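Local coordinates for N-acetylglucosamine-6-phosphate deacetylase (Thermotoga maritima, PDB 1O12), which probably removes the acetyl group from N-acetylglucosamine 6-phosphate, as a metal-dependent hydrolase of the NagA family that binds one divalent cation per subunit, at residues A[70-79]-A[101-112]; A[15-23]-A[45-55]. All blocks are in the same frame, centred on the assembly; numbering follows the deposited sequence.

Contact 1. Residues A[70-79]-A[101-112]; sequences TMNCDFSEME and KMKEILRKARDY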
loop_
_atom_site.group_PDB
_atom_site.type_symbol
_atom_site.label_atom_id
_atom_site.label_comp_id
_atom_site.label_asym_id
_atom_site.label_seq_id
_atom_site.Cartn_x
_atom_site.Cartn_y
_atom_site.Cartn_z
ATOM N N THR A 70 -29.398 -2.537 17.125
ATOM C CA THR A 70 -29.400 -3.973 17.017
ATOM C C THR A 70 -29.463 -4.525 18.456
ATOM O O THR A 70 -29.956 -5.636 18.691
ATOM C CB THR A 70 -28.115 -4.427 16.275
ATOM O OG1 THR A 70 -28.209 -4.012 14.908
ATOM C CG2 THR A 70 -27.914 -5.939 16.343
HETATM N N MSE A 71 -28.987 -3.739 19.420
HETATM C CA MSE A 71 -29.014 -4.184 20.807
HETATM C C MSE A 71 -30.452 -4.309 21.337
HETATM O O MSE A 71 -30.729 -5.136 22.208
HETATM C CB MSE A 71 -28.178 -3.251 21.702
HETATM C CG MSE A 71 -26.658 -3.309 21.444
HETATM SE SE MSE A 71 -25.844 -5.113 21.104
HETATM C CE MSE A 71 -25.269 -5.591 22.913
ATOM N N ASN A 72 -31.367 -3.508 20.797
ATOM C CA ASN A 72 -32.770 -3.555 21.205
ATOM C C ASN A 72 -33.614 -4.306 20.169
ATOM O O ASN A 72 -34.826 -4.423 20.300
ATOM C CB ASN A 72 -33.288 -2.128 21.438
ATOM C CG ASN A 72 -32.544 -1.413 22.602
ATOM O OD1 ASN A 72 -32.691 -1.788 23.784
ATOM N ND2 ASN A 72 -31.734 -0.403 22.267
ATOM N N CYS A 73 -32.942 -4.809 19.137
ATOM C CA CYS A 73 -33.540 -5.597 18.075
ATOM C C CYS A 73 -34.625 -4.907 17.310
ATOM O O CYS A 73 -35.663 -5.503 17.025
ATOM C CB CYS A 73 -34.077 -6.899 18.632
ATOM S SG CYS A 73 -32.861 -7.848 19.585
ATOM N N ASP A 74 -34.380 -3.648 16.961
ATOM C CA ASP A 74 -35.345 -2.874 16.197
ATOM C C ASP A 74 -35.143 -3.159 14.713
ATOM O O ASP A 74 -34.883 -2.259 13.928
ATOM C CB ASP A 74 -35.145 -1.384 16.471
ATOM C CG ASP A 74 -35.109 -1.071 17.951
ATOM O OD1 ASP A 74 -36.138 -1.303 18.622
ATOM O OD2 ASP A 74 -34.060 -0.599 18.450
ATOM N N PHE A 75 -35.263 -4.421 14.336
ATOM C CA PHE A 75 -35.087 -4.831 12.949
ATOM C C PHE A 75 -36.074 -4.155 12.006
ATOM O O PHE A 75 -35.685 -3.637 10.955
ATOM C CB PHE A 75 -35.215 -6.353 12.844
ATOM C CG PHE A 75 -34.331 -7.092 13.803
ATOM C CD1 PHE A 75 -34.863 -8.058 14.657
ATOM C CD2 PHE A 75 -32.970 -6.793 13.883
ATOM C CE1 PHE A 75 -34.059 -8.718 15.582
ATOM C CE2 PHE A 75 -32.144 -7.441 14.809
ATOM C CZ PHE A 75 -32.688 -8.409 15.666
ATOM N N SER A 76 -37.348 -4.154 12.372
ATOM C CA SER A 76 -38.367 -3.541 11.538
ATOM C C SER A 76 -38.069 -2.088 11.248
ATOM O O SER A 76 -38.283 -1.620 10.128
ATOM C CB SER A 76 -39.727 -3.623 12.209
ATOM O OG SER A 76 -40.714 -3.181 11.296
ATOM N N GLU A 77 -37.590 -1.360 12.252
ATOM C CA GLU A 77 -37.284 0.049 12.030
ATOM C C GLU A 77 -36.083 0.180 11.114
ATOM O O GLU A 77 -36.128 0.936 10.134
ATOM C CB GLU A 77 -37.018 0.809 13.342
ATOM C CG GLU A 77 -38.243 1.021 14.193
ATOM C CD GLU A 77 -38.641 -0.240 14.926
ATOM O OE1 GLU A 77 -39.754 -0.269 15.501
ATOM O OE2 GLU A 77 -37.837 -1.208 14.942
HETATM N N MSE A 78 -35.017 -0.556 11.423
HETATM C CA MSE A 78 -33.818 -0.508 10.600
HETATM C C MSE A 78 -34.145 -0.843 9.151
HETATM O O MSE A 78 -33.781 -0.085 8.241
HETATM C CB MSE A 78 -32.778 -1.481 11.138
HETATM C CG MSE A 78 -32.259 -1.082 12.499
HETATM SE SE MSE A 78 -30.956 -2.294 13.326
HETATM C CE MSE A 78 -29.419 -1.961 12.166
ATOM N N GLU A 79 -34.856 -1.952 8.934
ATOM C CA GLU A 79 -35.185 -2.369 7.577
ATOM C C GLU A 79 -35.883 -1.298 6.747
ATOM O O GLU A 79 -35.458 -0.964 5.640
ATOM C CB GLU A 79 -36.066 -3.612 7.588
ATOM C CG GLU A 79 -36.599 -4.001 6.209
ATOM C CD GLU A 79 -37.262 -5.383 6.183
ATOM O OE1 GLU A 79 -37.768 -5.785 5.111
ATOM O OE2 GLU A 79 -37.278 -6.075 7.231
ATOM N N LYS A 101 -27.102 -11.597 26.003
ATOM C CA LYS A 101 -27.621 -10.661 25.010
ATOM C C LYS A 101 -27.529 -11.284 23.632
ATOM O O LYS A 101 -28.469 -11.230 22.851
ATOM C CB LYS A 101 -26.821 -9.361 25.035
ATOM C CG LYS A 101 -27.134 -8.481 26.218
ATOM C CD LYS A 101 -28.618 -8.157 26.259
ATOM C CE LYS A 101 -29.109 -7.602 24.919
ATOM N NZ LYS A 101 -28.301 -6.417 24.522
HETATM N N MSE A 102 -26.372 -11.866 23.354
HETATM C CA MSE A 102 -26.095 -12.530 22.099
HETATM C C MSE A 102 -27.218 -13.513 21.737
HETATM O O MSE A 102 -27.825 -13.393 20.671
HETATM C CB MSE A 102 -24.769 -13.279 22.234
HETATM C CG MSE A 102 -23.715 -13.004 21.188
HETATM SE SE MSE A 102 -21.913 -13.335 21.948
HETATM C CE MSE A 102 -21.488 -11.518 22.586
ATOM N N LYS A 103 -27.486 -14.482 22.618
ATOM C CA LYS A 103 -28.525 -15.490 22.382
ATOM C C LYS A 103 -29.864 -14.833 22.124
ATOM O O LYS A 103 -30.612 -15.290 21.263
ATOM C CB LYS A 103 -28.672 -16.447 23.570
ATOM C CG LYS A 103 -27.430 -17.292 23.900
ATOM C CD LYS A 103 -27.839 -18.721 24.317
ATOM C CE LYS A 103 -28.889 -18.729 25.449
ATOM N NZ LYS A 103 -29.711 -19.992 25.558
ATOM N N GLU A 104 -30.156 -13.761 22.859
ATOM C CA GLU A 104 -31.414 -13.041 22.700
ATOM C C GLU A 104 -31.478 -12.286 21.370
ATOM O O GLU A 104 -32.535 -12.214 20.737
ATOM C CB GLU A 104 -31.629 -12.050 23.853
ATOM C CG GLU A 104 -32.975 -11.287 23.799
ATOM C CD GLU A 104 -32.815 -9.760 23.921
ATOM O OE1 GLU A 104 -33.813 -9.012 23.743
ATOM O OE2 GLU A 104 -31.683 -9.299 24.196
ATOM N N ILE A 105 -30.359 -11.717 20.937
ATOM C CA ILE A 105 -30.373 -10.991 19.678
ATOM C C ILE A 105 -30.489 -11.982 18.510
ATOM O O ILE A 105 -31.240 -11.743 17.560
ATOM C CB ILE A 105 -29.135 -10.103 19.555
ATOM C CG1 ILE A 105 -29.284 -8.945 20.546
ATOM C CG2 ILE A 105 -29.007 -9.565 18.124
ATOM C CD1 ILE A 105 -28.031 -8.235 20.879
ATOM N N LEU A 106 -29.769 -13.105 18.600
ATOM C CA LEU A 106 -29.849 -14.113 17.564
ATOM C C LEU A 106 -31.280 -14.690 17.535
ATOM O O LEU A 106 -31.838 -14.950 16.468
ATOM C CB LEU A 106 -28.824 -15.217 17.825
ATOM C CG LEU A 106 -27.368 -14.807 17.575
ATOM C CD1 LEU A 106 -26.433 -15.949 17.974
ATOM C CD2 LEU A 106 -27.157 -14.439 16.077
ATOM N N ARG A 107 -31.885 -14.843 18.711
ATOM C CA ARG A 107 -33.218 -15.418 18.815
ATOM C C ARG A 107 -34.305 -14.534 18.210
ATOM O O ARG A 107 -35.189 -15.027 17.503
ATOM C CB ARG A 107 -33.530 -15.721 20.286
ATOM C CG ARG A 107 -34.827 -16.454 20.553
ATOM C CD ARG A 107 -34.927 -16.833 22.040
ATOM N NE ARG A 107 -34.854 -15.660 22.922
ATOM C CZ ARG A 107 -33.903 -15.449 23.846
ATOM N NH1 ARG A 107 -32.906 -16.333 24.043
ATOM N NH2 ARG A 107 -33.947 -14.331 24.576
ATOM N N LYS A 108 -34.244 -13.235 18.478
ATOM C CA LYS A 108 -35.236 -12.326 17.935
ATOM C C LYS A 108 -35.064 -12.079 16.434
ATOM O O LYS A 108 -36.041 -11.820 15.708
ATOM C CB LYS A 108 -35.195 -11.012 18.680
ATOM C CG LYS A 108 -35.700 -11.085 20.115
ATOM C CD LYS A 108 -35.790 -9.653 20.667
ATOM C CE LYS A 108 -36.210 -9.601 22.126
ATOM N NZ LYS A 108 -36.628 -8.210 22.499
ATOM N N ALA A 109 -33.828 -12.152 15.956
ATOM C CA ALA A 109 -33.596 -11.956 14.535
ATOM C C ALA A 109 -34.150 -13.200 13.815
ATOM O O ALA A 109 -34.780 -13.088 12.747
ATOM C CB ALA A 109 -32.087 -11.780 14.260
ATOM N N ARG A 110 -33.918 -14.374 14.410
ATOM C CA ARG A 110 -34.408 -15.638 13.865
ATOM C C ARG A 110 -35.939 -15.601 13.766
ATOM O O ARG A 110 -36.504 -16.030 12.762
ATOM C CB ARG A 110 -33.991 -16.816 14.761
ATOM C CG ARG A 110 -34.382 -18.246 14.251
ATOM C CD ARG A 110 -34.527 -19.242 15.445
ATOM N NE ARG A 110 -35.582 -18.816 16.381
ATOM C CZ ARG A 110 -35.730 -19.254 17.631
ATOM N NH1 ARG A 110 -34.902 -20.148 18.134
ATOM N NH2 ARG A 110 -36.690 -18.762 18.396
ATOM N N ASP A 111 -36.601 -15.081 14.798
ATOM C CA ASP A 111 -38.056 -15.005 14.791
ATOM C C ASP A 111 -38.511 -13.945 13.793
ATOM O O ASP A 111 -39.562 -14.081 13.133
ATOM C CB ASP A 111 -38.616 -14.638 16.179
ATOM C CG ASP A 111 -38.363 -15.700 17.236
ATOM O OD1 ASP A 111 -38.127 -16.883 16.893
ATOM O OD2 ASP A 111 -38.425 -15.343 18.429
ATOM N N TYR A 112 -37.735 -12.867 13.711
ATOM C CA TYR A 112 -38.054 -11.792 12.803
ATOM C C TYR A 112 -37.939 -12.272 11.358
ATOM O O TYR A 112 -38.707 -11.860 10.497
ATOM C CB TYR A 112 -37.110 -10.615 13.030
ATOM C CG TYR A 112 -37.440 -9.440 12.142
ATOM C CD1 TYR A 112 -38.425 -8.537 12.512
ATOM C CD2 TYR A 112 -36.807 -9.265 10.906
ATOM C CE1 TYR A 112 -38.781 -7.489 11.693
ATOM C CE2 TYR A 112 -37.151 -8.215 10.070
ATOM C CZ TYR A 112 -38.144 -7.319 10.467
ATOM O OH TYR A 112 -38.503 -6.226 9.675
#
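F75 and Y112 lie alongside each other, pointing opposite ways, and the contact is built on their overlap. The CB of F75 stands 3.6 Å from the centroid of the Y112 ring and almost exactly on its normal, a CH-pi contact. The ring planes are inclined obliquely, at 56°. Y112 swings its ring away from its own backbone N (chi1 -178°), which carries it along the start of helix 75-83, where its hydroxyl donates to E79 OE2 (2.7 Å from OH). That carboxylate oxygen lies at the edge of the tyrosine ring but is approached from above its own plane; T119 OG1 also bonds to it, while Y83 OH pairs with E79 OE1. The F75 ring drops as a knob into the hole formed by I105, K108, A109 and Y112, its CE1 coming within 3.4 Å of A109 CA. This is packing on the outer, helical layer of the TIM-barrel-like amidohydrolase domain: helix segments 75-79 and 101-112 cross at -64°, and on the barrel side F75 of the helix and T70 of the loop before it touch A92 of strand 87-93 while A109 rests on V124 of strand 121-127. I105 spreads its branches among T70, M71 and C73. Its CD1 meets the selenium of M71 at 3.8 Å and its CG1 the SG of C73 at 3.9 Å. The same sulfur lies 3.6 Å from CD of K108, whose extended chain carries NZ on to a salt bridge with E104 OE1. The selenomethionine M71 lies across the end of K101, its CE against NZ.

Contact 2. Residues A[15-23]-A[45-55]; sequences VEKVLIVDP and RECIPRGVLMP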
loop_
_atom_site.group_PDB
_atom_site.type_symbol
_atom_site.label_atom_id
_atom_site.label_comp_id
_atom_site.label_asym_id
_atom_site.label_seq_id
_atom_site.Cartn_x
_atom_site.Cartn_y
_atom_site.Cartn_z
ATOM N N VAL A 15 -38.543 -1.961 -15.930
ATOM C CA VAL A 15 -37.890 -0.656 -15.754
ATOM C C VAL A 15 -37.234 -0.381 -17.092
ATOM O O VAL A 15 -36.369 -1.137 -17.514
ATOM C CB VAL A 15 -36.806 -0.701 -14.659
ATOM C CG1 VAL A 15 -36.230 0.680 -14.440
ATOM C CG2 VAL A 15 -37.390 -1.244 -13.375
ATOM N N GLU A 16 -37.652 0.689 -17.762
ATOM C CA GLU A 16 -37.115 1.013 -19.086
ATOM C C GLU A 16 -36.260 2.262 -19.202
ATOM O O GLU A 16 -36.280 3.130 -18.336
ATOM C CB GLU A 16 -38.247 1.117 -20.131
ATOM C CG GLU A 16 -39.335 2.167 -19.819
ATOM C CD GLU A 16 -40.359 2.351 -20.970
ATOM O OE1 GLU A 16 -40.717 1.325 -21.616
ATOM O OE2 GLU A 16 -40.801 3.520 -21.214
ATOM N N LYS A 17 -35.513 2.317 -20.302
ATOM C CA LYS A 17 -34.657 3.433 -20.634
ATOM C C LYS A 17 -33.783 3.841 -19.456
ATOM O O LYS A 17 -33.839 4.987 -18.986
ATOM C CB LYS A 17 -35.512 4.632 -21.074
ATOM C CG LYS A 17 -36.490 4.361 -22.219
ATOM C CD LYS A 17 -37.320 5.613 -22.546
ATOM C CE LYS A 17 -38.159 6.110 -21.348
ATOM N NZ LYS A 17 -37.363 6.637 -20.190
ATOM N N VAL A 18 -32.972 2.911 -18.970
ATOM C CA VAL A 18 -32.117 3.237 -17.842
ATOM C C VAL A 18 -30.670 2.897 -18.078
ATOM O O VAL A 18 -30.330 2.136 -18.984
ATOM C CB VAL A 18 -32.578 2.513 -16.521
ATOM C CG1 VAL A 18 -33.778 3.199 -15.969
ATOM C CG2 VAL A 18 -32.859 1.021 -16.767
ATOM N N LEU A 19 -29.816 3.486 -17.262
ATOM C CA LEU A 19 -28.408 3.182 -17.331
ATOM C C LEU A 19 -28.272 1.944 -16.443
ATOM O O LEU A 19 -28.164 2.064 -15.234
ATOM C CB LEU A 19 -27.586 4.314 -16.737
ATOM C CG LEU A 19 -26.158 4.371 -17.269
ATOM C CD1 LEU A 19 -25.355 5.387 -16.417
ATOM C CD2 LEU A 19 -25.514 3.014 -17.233
ATOM N N ILE A 20 -28.313 0.763 -17.053
ATOM C CA ILE A 20 -28.192 -0.506 -16.333
ATOM C C ILE A 20 -26.744 -0.731 -15.878
ATOM O O ILE A 20 -25.807 -0.598 -16.668
ATOM C CB ILE A 20 -28.580 -1.679 -17.233
ATOM C CG1 ILE A 20 -29.996 -1.464 -17.758
ATOM C CG2 ILE A 20 -28.434 -3.015 -16.467
ATOM C CD1 ILE A 20 -30.305 -2.330 -19.010
ATOM N N VAL A 21 -26.562 -1.104 -14.622
ATOM C CA VAL A 21 -25.224 -1.314 -14.137
ATOM C C VAL A 21 -25.054 -2.661 -13.495
ATOM O O VAL A 21 -25.614 -2.917 -12.439
ATOM C CB VAL A 21 -24.837 -0.251 -13.100
ATOM C CG1 VAL A 21 -23.403 -0.394 -12.738
ATOM C CG2 VAL A 21 -25.149 1.148 -13.627
ATOM N N ASP A 22 -24.283 -3.521 -14.151
ATOM C CA ASP A 22 -23.972 -4.850 -13.652
ATOM C C ASP A 22 -22.446 -4.896 -13.383
ATOM O O ASP A 22 -21.640 -4.426 -14.190
ATOM C CB ASP A 22 -24.373 -5.922 -14.684
ATOM C CG ASP A 22 -24.190 -7.341 -14.161
ATOM O OD1 ASP A 22 -24.971 -7.763 -13.294
ATOM O OD2 ASP A 22 -23.253 -8.031 -14.605
ATOM N N PRO A 23 -22.039 -5.469 -12.249
ATOM C CA PRO A 23 -20.639 -5.594 -11.839
ATOM C C PRO A 23 -19.809 -6.367 -12.841
ATOM O O PRO A 23 -18.600 -6.197 -12.909
ATOM C CB PRO A 23 -20.710 -6.387 -10.546
ATOM C CG PRO A 23 -22.138 -6.252 -10.102
ATOM C CD PRO A 23 -22.912 -6.249 -11.368
ATOM N N ARG A 45 -30.482 -1.615 -25.011
ATOM C CA ARG A 45 -31.142 -0.833 -26.042
ATOM C C ARG A 45 -30.512 0.558 -26.083
ATOM O O ARG A 45 -30.477 1.243 -25.068
ATOM C CB ARG A 45 -32.641 -0.697 -25.738
ATOM C CG ARG A 45 -33.429 -0.049 -26.884
ATOM C CD ARG A 45 -34.397 1.060 -26.425
ATOM N NE ARG A 45 -35.623 0.547 -25.821
ATOM C CZ ARG A 45 -36.593 1.315 -25.341
ATOM N NH1 ARG A 45 -36.489 2.636 -25.396
ATOM N NH2 ARG A 45 -37.664 0.756 -24.794
ATOM N N GLU A 46 -30.023 0.981 -27.249
ATOM C CA GLU A 46 -29.398 2.302 -27.364
ATOM C C GLU A 46 -30.435 3.403 -27.459
ATOM O O GLU A 46 -31.139 3.516 -28.462
ATOM C CB GLU A 46 -28.447 2.370 -28.574
ATOM C CG GLU A 46 -27.181 1.500 -28.411
ATOM C CD GLU A 46 -26.079 1.834 -29.422
ATOM O OE1 GLU A 46 -25.613 2.999 -29.425
ATOM O OE2 GLU A 46 -25.680 0.931 -30.206
ATOM N N CYS A 47 -30.510 4.203 -26.396
ATOM C CA CYS A 47 -31.445 5.322 -26.280
ATOM C C CYS A 47 -30.861 6.255 -25.224
ATOM O O CYS A 47 -29.712 6.065 -24.816
ATOM C CB CYS A 47 -32.810 4.819 -25.822
ATOM S SG CYS A 47 -32.744 3.963 -24.216
ATOM N N ILE A 48 -31.639 7.248 -24.783
ATOM C CA ILE A 48 -31.187 8.210 -23.762
ATOM C C ILE A 48 -31.758 7.837 -22.395
ATOM O O ILE A 48 -32.973 7.844 -22.194
ATOM C CB ILE A 48 -31.603 9.685 -24.116
ATOM C CG1 ILE A 48 -32.995 9.712 -24.771
ATOM C CG2 ILE A 48 -30.564 10.319 -25.037
ATOM C CD1 ILE A 48 -33.398 11.074 -25.356
ATOM N N PRO A 49 -30.878 7.511 -21.437
ATOM C CA PRO A 49 -31.171 7.106 -20.056
ATOM C C PRO A 49 -32.008 8.022 -19.178
ATOM O O PRO A 49 -31.858 9.238 -19.194
ATOM C CB PRO A 49 -29.793 6.871 -19.466
ATOM C CG PRO A 49 -28.986 6.470 -20.644
ATOM C CD PRO A 49 -29.434 7.431 -21.704
ATOM N N ARG A 50 -32.871 7.383 -18.388
ATOM C CA ARG A 50 -33.814 8.008 -17.457
ATOM C C ARG A 50 -33.161 8.208 -16.080
ATOM O O ARG A 50 -33.422 9.186 -15.376
ATOM C CB ARG A 50 -35.056 7.086 -17.327
ATOM C CG ARG A 50 -36.248 7.620 -16.492
ATOM C CD ARG A 50 -36.814 6.604 -15.432
ATOM N NE ARG A 50 -37.381 5.360 -15.982
ATOM C CZ ARG A 50 -38.402 4.692 -15.435
ATOM N NH1 ARG A 50 -38.982 5.147 -14.320
ATOM N NH2 ARG A 50 -38.848 3.570 -15.998
ATOM N N GLY A 51 -32.324 7.257 -15.699
ATOM C CA GLY A 51 -31.640 7.305 -14.425
ATOM C C GLY A 51 -30.690 6.118 -14.380
ATOM O O GLY A 51 -30.400 5.488 -15.417
ATOM N N VAL A 52 -30.187 5.806 -13.194
ATOM C CA VAL A 52 -29.271 4.681 -13.058
ATOM C C VAL A 52 -29.971 3.570 -12.311
ATOM O O VAL A 52 -30.744 3.827 -11.398
ATOM C CB VAL A 52 -27.978 5.084 -12.273
ATOM C CG1 VAL A 52 -26.988 3.928 -12.267
ATOM C CG2 VAL A 52 -27.358 6.320 -12.889
ATOM N N LEU A 53 -29.717 2.336 -12.719
ATOM C CA LEU A 53 -30.306 1.171 -12.052
ATOM C C LEU A 53 -29.129 0.303 -11.629
ATOM O O LEU A 53 -28.293 -0.067 -12.465
ATOM C CB LEU A 53 -31.189 0.373 -12.999
ATOM C CG LEU A 53 -32.064 -0.667 -12.290
ATOM C CD1 LEU A 53 -33.211 0.052 -11.617
ATOM C CD2 LEU A 53 -32.625 -1.712 -13.279
HETATM N N MSE A 54 -29.050 -0.003 -10.340
HETATM C CA MSE A 54 -27.961 -0.825 -9.824
HETATM C C MSE A 54 -28.511 -1.934 -8.926
HETATM O O MSE A 54 -29.675 -1.883 -8.501
HETATM C CB MSE A 54 -27.002 0.019 -8.974
HETATM C CG MSE A 54 -26.511 1.319 -9.582
HETATM SE SE MSE A 54 -25.290 2.271 -8.331
HETATM C CE MSE A 54 -23.831 0.934 -8.361
ATOM N N PRO A 55 -27.677 -2.946 -8.624
ATOM C CA PRO A 55 -28.107 -4.050 -7.751
ATOM C C PRO A 55 -28.383 -3.439 -6.370
ATOM O O PRO A 55 -27.730 -2.474 -5.995
ATOM C CB PRO A 55 -26.887 -4.974 -7.727
ATOM C CG PRO A 55 -26.261 -4.717 -9.066
ATOM C CD PRO A 55 -26.345 -3.211 -9.188
#
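L19 and V52 pair in register, as do I20 and L53, joining strands 18-22 and 52-55 as parallel neighbours. Three backbone hydrogen bonds bind them: L19 N gives to G51 O (2.8 Å), L53 N to L19 O (3.0 Å) and V21 N to L53 O (3.0 Å). At the corner where residues 15-23 turn, R50 N and K17 O link the main chains at 2.7 Å.

Among the apolar contacts, L19 and V52 project together from one face, CD1 beside CG2, and CG2 of V21 reaches CG1 of V52 at 3.6 Å. L53, on the face it shares with I20, meets V15 from beyond the corner tip to tip, CD1 to CG1 at 4.2 Å, with CG2 of V18 against its CB.

Polar side chains gather at the corner. R50 CG stands trans to its backbone N (chi1 -174°) and the chain then bends, turning the guanidinium edge to E16 O, though the bond from NE is weak (3.4 Å). R45 runs alongside K17 and forms a salt bridge with D31.

The pairing is consistent with the small beta domain that NagA-family enzymes build beside the barrel from both ends of the chain. Strand 26-35 flanks 18-22 antiparallel, a G1 beta bulge of K17 and V18 facing G30; L355 of strand 353-356 packs on V18 and L53, and helix 322-336 touches V21, P23 and P55.

How the contacts relate
Contact 1 belongs to the helical layer round the catalytic barrel, whereas contact 2 lies in what is, consistent with the NagA family, the small beta domain flanking that barrel; their centres are about 36 Å apart, and they do not touch. Both are partly buried. The first is held mainly by side chains, with a lone tyrosine-carboxylate bond across it, the second by backbone hydrogen bonding supported by aliphatic packing, with charged groups at its edge. They share no segment, but strand 52-59 pairs with strand 87-93, on which side chains of contact 1 rest. Only contact 1 approaches the metal site: the M71 side chain is about 12 Å from the bound iron.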